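Local structure of beta-glucanase (Podospora anserina, 4LE4) at residues 94-104 with 225-236. The protein probably hydrolyses beta-glucans as a fungal glycoside hydrolase of family 131, and binds the cello-oligosaccharide cellotriose. Residues are numbered along the deposited sequence; the frame is centred on the assembly and turned at random.
Sequences KVYYHFSLMRK and YWSGVYIESGSL
His98 stacks on Tyr230 in an offset pair, ring planes 9° apart and centroids 4.0 Å from each other. From its root, His98 CB lies over the tyrosine face; CG follows near Tyr230 CZ, ND1 sits 3.4 Å from Tyr230 CE1, and CD2 lies near Tyr230 OH, which stands over the imidazole centre. At the far end CE1 and NE2 touch Leu236 CD1, and NE2 is hydrogen-bonded to the backbone O of Thr237. Tyr230 reaches this place because its CG lies between the backbone N and the carbonyl carbon (chi1 68°). Next along the same face, Leu236 CB sits over the centre of the Tyr96 ring, 3.7 Å from Tyr96 CE1, and Lys94 NZ donates a hydrogen bond to Tyr96 OH at 2.6 Å. An alanine in place of Tyr96 would probably leave Leu236 without the ring it rests on and Lys94 NZ without this acceptor.

Strands 94-102 and 225-233 are antiparallel neighbours in one sheet of the beta-sandwich expected of the concanavalin clan, strand 163-170 flanking the first and strand 2-6 pairing with the second. Paired backbone bonds join Tyr96 to Glu232, His98 to Tyr230, Ser100 to Ser227 and Met102 to Tyr225. A beta bulge sets Gly228 and Val229 opposite Phe99 and shifts the register by one; Gly228 has positive phi (59°). Here one water links Ser100 OG to Ser227 OG, and a second bridges Ser100 OG and Gly228 O, donating to the carbonyl; Asn164 also bonds Ser100 OG, and Asn52 N bonds Ser227 OG. On the other face, turned to strand 115-120, Leu101 CD1 lies over the indole of Trp226, 3.7 Å from Trp226 CE2. Met102 bends so that SD stands oblique to the Tyr225 ring, 4.6 Å from its centroid, a Met-aromatic contact, with CE 3.6 Å from Tyr225 CG; Lys104 lays CE over a face of that phenol.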
loop_
_atom_site.group_PDB
_atom_site.type_symbol
_atom_site.label_atom_id
_atom_site.label_comp_id
_atom_site.label_asym_id
_atom_site.label_seq_id
_atom_site.Cartn_x
_atom_site.Cartn_y
_atom_site.Cartn_z
ATOM N N LYS A 94 16.367 11.029 2.727
ATOM C CA LYS A 94 15.978 10.181 1.612
ATOM C C LYS A 94 15.629 8.818 2.160
ATOM O O LYS A 94 16.443 8.154 2.820
ATOM C CB LYS A 94 17.109 10.077 0.576
ATOM C CG LYS A 94 16.640 9.605 -0.816
ATOM C CD LYS A 94 17.804 8.981 -1.598
ATOM C CE LYS A 94 18.383 7.809 -0.779
ATOM N NZ LYS A 94 19.546 7.080 -1.374
ATOM N N VAL A 95 14.404 8.394 1.864
ATOM C CA VAL A 95 13.867 7.129 2.363
ATOM C C VAL A 95 13.140 6.419 1.226
ATOM O O VAL A 95 12.552 7.082 0.376
ATOM C CB VAL A 95 12.832 7.408 3.476
ATOM C CG1 VAL A 95 12.379 6.110 4.106
ATOM C CG2 VAL A 95 13.429 8.351 4.515
ATOM N N TYR A 96 13.194 5.086 1.195
ATOM C CA TYR A 96 12.501 4.323 0.155
ATOM C C TYR A 96 11.355 3.554 0.787
ATOM O O TYR A 96 11.565 2.793 1.735
ATOM C CB TYR A 96 13.444 3.320 -0.493
ATOM C CG TYR A 96 14.625 3.973 -1.162
ATOM C CD1 TYR A 96 14.533 4.456 -2.471
ATOM C CD2 TYR A 96 15.828 4.097 -0.492
ATOM C CE1 TYR A 96 15.642 5.048 -3.095
ATOM C CE2 TYR A 96 16.926 4.690 -1.094
ATOM C CZ TYR A 96 16.829 5.158 -2.387
ATOM O OH TYR A 96 17.936 5.750 -2.956
ATOM N N TYR A 97 10.149 3.734 0.252
ATOM C CA TYR A 97 8.966 3.067 0.796
ATOM C C TYR A 97 8.559 1.941 -0.143
ATOM O O TYR A 97 8.114 2.192 -1.255
ATOM C CB TYR A 97 7.812 4.052 0.911
ATOM C CG TYR A 97 7.860 4.918 2.127
ATOM C CD1 TYR A 97 8.901 5.827 2.310
ATOM C CD2 TYR A 97 6.853 4.851 3.090
ATOM C CE1 TYR A 97 8.921 6.655 3.434
ATOM C CE2 TYR A 97 6.866 5.668 4.212
ATOM C CZ TYR A 97 7.904 6.572 4.375
ATOM O OH TYR A 97 7.882 7.430 5.465
ATOM N N HIS A 98 8.706 0.706 0.311
ATOM C CA HIS A 98 8.397 -0.463 -0.510
ATOM C C HIS A 98 7.048 -1.124 -0.237
ATOM O O HIS A 98 6.528 -1.103 0.876
ATOM C CB HIS A 98 9.401 -1.599 -0.252
ATOM C CG HIS A 98 10.781 -1.384 -0.784
ATOM N ND1 HIS A 98 11.764 -0.716 -0.080
ATOM C CD2 HIS A 98 11.370 -1.834 -1.918
ATOM C CE1 HIS A 98 12.896 -0.757 -0.763
ATOM N NE2 HIS A 98 12.683 -1.434 -1.879
ATOM N N PHE A 99 6.506 -1.747 -1.275
ATOM C CA PHE A 99 5.288 -2.559 -1.157
ATOM C C PHE A 99 4.999 -3.255 -2.466
ATOM O O PHE A 99 5.401 -2.787 -3.523
ATOM C CB PHE A 99 4.048 -1.786 -0.675
ATOM C CG PHE A 99 3.575 -0.690 -1.620
ATOM C CD1 PHE A 99 4.208 0.537 -1.619
ATOM C CD2 PHE A 99 2.495 -0.904 -2.506
ATOM C CE1 PHE A 99 3.802 1.560 -2.479
ATOM C CE2 PHE A 99 2.071 0.144 -3.389
ATOM C CZ PHE A 99 2.733 1.366 -3.362
ATOM N N SER A 100 4.329 -4.404 -2.387
ATOM C CA SER A 100 3.958 -5.139 -3.581
ATOM C C SER A 100 2.431 -5.282 -3.443
ATOM O O SER A 100 1.916 -5.467 -2.356
ATOM C CB SER A 100 4.673 -6.494 -3.640
ATOM O OG SER A 100 6.098 -6.318 -3.713
ATOM N N LEU A 101 1.732 -5.153 -4.563
ATOM C CA LEU A 101 0.275 -5.185 -4.608
ATOM C C LEU A 101 -0.247 -6.038 -5.761
ATOM O O LEU A 101 0.325 -6.025 -6.836
ATOM C CB LEU A 101 -0.203 -3.741 -4.811
ATOM C CG LEU A 101 -1.700 -3.480 -4.957
ATOM C CD1 LEU A 101 -2.403 -3.710 -3.625
ATOM C CD2 LEU A 101 -1.873 -1.997 -5.427
ATOM N N MET A 102 -1.386 -6.705 -5.559
ATOM C CA MET A 102 -1.965 -7.534 -6.640
ATOM C C MET A 102 -3.473 -7.613 -6.428
ATOM O O MET A 102 -3.962 -7.500 -5.301
ATOM C CB MET A 102 -1.343 -8.958 -6.581
ATOM C CG MET A 102 -1.885 -10.029 -7.559
ATOM S SD MET A 102 -3.380 -10.866 -6.898
ATOM C CE MET A 102 -2.632 -12.029 -5.669
ATOM N N ARG A 103 -4.227 -7.715 -7.519
ATOM C CA ARG A 103 -5.665 -7.914 -7.379
ATOM C C ARG A 103 -5.953 -9.189 -8.210
ATOM O O ARG A 103 -5.181 -9.563 -9.095
ATOM C CB ARG A 103 -6.469 -6.778 -8.017
ATOM C CG ARG A 103 -6.450 -6.860 -9.534
ATOM C CD ARG A 103 -7.365 -5.779 -10.165
ATOM N NE ARG A 103 -7.361 -5.879 -11.624
ATOM C CZ ARG A 103 -8.101 -6.737 -12.332
ATOM N NH1 ARG A 103 -8.924 -7.595 -11.732
ATOM N NH2 ARG A 103 -8.016 -6.727 -13.655
ATOM N N LYS A 104 -7.070 -9.834 -7.909
ATOM C CA LYS A 104 -7.520 -11.008 -8.662
ATOM C C LYS A 104 -8.826 -10.593 -9.386
ATOM O O LYS A 104 -9.300 -9.466 -9.238
ATOM C CB LYS A 104 -7.829 -12.159 -7.686
ATOM C CG LYS A 104 -6.606 -12.704 -6.961
ATOM C CD LYS A 104 -7.000 -13.870 -6.000
ATOM C CE LYS A 104 -5.805 -14.440 -5.235
ATOM N NZ LYS A 104 -4.815 -15.128 -6.124
ATOM N N TYR A 225 -4.222 -7.734 -2.391
ATOM C CA TYR A 225 -3.165 -8.595 -1.856
ATOM C C TYR A 225 -1.892 -7.804 -1.734
ATOM O O TYR A 225 -1.530 -7.084 -2.649
ATOM C CB TYR A 225 -2.982 -9.781 -2.788
ATOM C CG TYR A 225 -4.263 -10.574 -2.844
ATOM C CD1 TYR A 225 -4.477 -11.635 -1.969
ATOM C CD2 TYR A 225 -5.299 -10.207 -3.711
ATOM C CE1 TYR A 225 -5.702 -12.324 -1.943
ATOM C CE2 TYR A 225 -6.521 -10.879 -3.702
ATOM C CZ TYR A 225 -6.721 -11.946 -2.811
ATOM O OH TYR A 225 -7.911 -12.658 -2.790
ATOM N N TRP A 226 -1.227 -7.941 -0.598
ATOM C CA TRP A 226 -0.020 -7.151 -0.320
ATOM C C TRP A 226 1.107 -7.995 0.240
ATOM O O TRP A 226 0.843 -8.930 1.002
ATOM C CB TRP A 226 -0.318 -6.132 0.788
ATOM C CG TRP A 226 -1.375 -5.132 0.497
ATOM C CD1 TRP A 226 -2.737 -5.355 0.386
ATOM C CD2 TRP A 226 -1.171 -3.749 0.278
ATOM N NE1 TRP A 226 -3.378 -4.181 0.105
ATOM C CE2 TRP A 226 -2.447 -3.172 0.035
ATOM C CE3 TRP A 226 -0.035 -2.927 0.257
ATOM C CZ2 TRP A 226 -2.619 -1.804 -0.223
ATOM C CZ3 TRP A 226 -0.211 -1.557 -0.006
ATOM C CH2 TRP A 226 -1.492 -1.019 -0.239
ATOM N N SER A 227 2.353 -7.644 -0.094
ATOM C CA SER A 227 3.505 -8.320 0.515
ATOM C C SER A 227 4.711 -7.398 0.368
ATOM O O SER A 227 4.619 -6.361 -0.289
ATOM C CB SER A 227 3.786 -9.693 -0.121
ATOM O OG SER A 227 4.126 -9.632 -1.484
ATOM N N GLY A 228 5.812 -7.743 1.032
ATOM C CA GLY A 228 7.011 -6.945 0.889
ATOM C C GLY A 228 6.901 -5.486 1.277
ATOM O O GLY A 228 7.541 -4.652 0.671
ATOM N N VAL A 229 6.129 -5.184 2.296
ATOM C CA VAL A 229 5.990 -3.807 2.748
ATOM C C VAL A 229 7.099 -3.493 3.768
ATOM O O VAL A 229 7.164 -4.135 4.795
ATOM C CB VAL A 229 4.648 -3.614 3.457
ATOM C CG1 VAL A 229 4.518 -2.141 3.932
ATOM C CG2 VAL A 229 3.473 -4.006 2.487
ATOM N N TYR A 230 7.965 -2.537 3.471
ATOM C CA TYR A 230 9.032 -2.143 4.406
ATOM C C TYR A 230 9.617 -0.799 3.978
ATOM O O TYR A 230 9.383 -0.314 2.866
ATOM C CB TYR A 230 10.133 -3.233 4.509
ATOM C CG TYR A 230 10.990 -3.452 3.269
ATOM C CD1 TYR A 230 12.261 -2.870 3.169
ATOM C CD2 TYR A 230 10.548 -4.259 2.206
ATOM C CE1 TYR A 230 13.075 -3.087 2.046
ATOM C CE2 TYR A 230 11.356 -4.476 1.080
ATOM C CZ TYR A 230 12.620 -3.882 1.021
ATOM O OH TYR A 230 13.441 -4.106 -0.053
ATOM N N ILE A 231 10.354 -0.178 4.881
ATOM C CA ILE A 231 10.940 1.128 4.615
ATOM C C ILE A 231 12.435 1.047 4.879
ATOM O O ILE A 231 12.850 0.557 5.924
ATOM C CB ILE A 231 10.338 2.188 5.531
ATOM C CG1 ILE A 231 8.829 2.350 5.238
ATOM C CG2 ILE A 231 11.069 3.513 5.292
ATOM C CD1 ILE A 231 8.051 3.112 6.366
ATOM N N GLU A 232 13.238 1.531 3.937
ATOM C CA GLU A 232 14.685 1.460 4.103
ATOM C C GLU A 232 15.350 2.793 3.745
ATOM O O GLU A 232 14.753 3.652 3.086
ATOM C CB GLU A 232 15.232 0.302 3.247
ATOM C CG GLU A 232 15.624 0.675 1.866
ATOM C CD GLU A 232 15.950 -0.501 0.954
ATOM O OE1 GLU A 232 16.642 -1.450 1.360
ATOM O OE2 GLU A 232 15.523 -0.452 -0.208
ATOM N N SER A 233 16.578 2.986 4.217
ATOM C CA SER A 233 17.287 4.218 3.900
ATOM C C SER A 233 18.659 3.865 3.385
ATOM O O SER A 233 19.071 2.706 3.463
ATOM C CB SER A 233 17.445 5.103 5.132
ATOM O OG SER A 233 18.166 4.404 6.128
ATOM N N GLY A 234 19.352 4.880 2.867
ATOM C CA GLY A 234 20.687 4.707 2.338
ATOM C C GLY A 234 20.824 3.508 1.423
ATOM O O GLY A 234 21.202 2.427 1.872
ATOM N N SER A 235 20.508 3.682 0.151
ATOM C CA SER A 235 20.619 2.611 -0.840
ATOM C C SER A 235 19.333 1.793 -1.008
ATOM O O SER A 235 18.780 1.239 -0.060
ATOM C CB SER A 235 21.791 1.686 -0.499
ATOM O OG SER A 235 22.135 0.865 -1.596
ATOM N N LEU A 236 18.862 1.736 -2.240
ATOM C CA LEU A 236 17.645 1.015 -2.561
ATOM C C LEU A 236 17.895 -0.442 -2.914
ATOM O O LEU A 236 18.788 -0.771 -3.698
ATOM C CB LEU A 236 16.968 1.683 -3.745
ATOM C CG LEU A 236 15.811 0.892 -4.352
ATOM C CD1 LEU A 236 14.675 0.739 -3.333
ATOM C CD2 LEU A 236 15.353 1.624 -5.584
HETATM O O HOH W 1 6.459 -8.802 -2.227
HETATM O O HOH W 2 8.007 -4.994 -2.048
#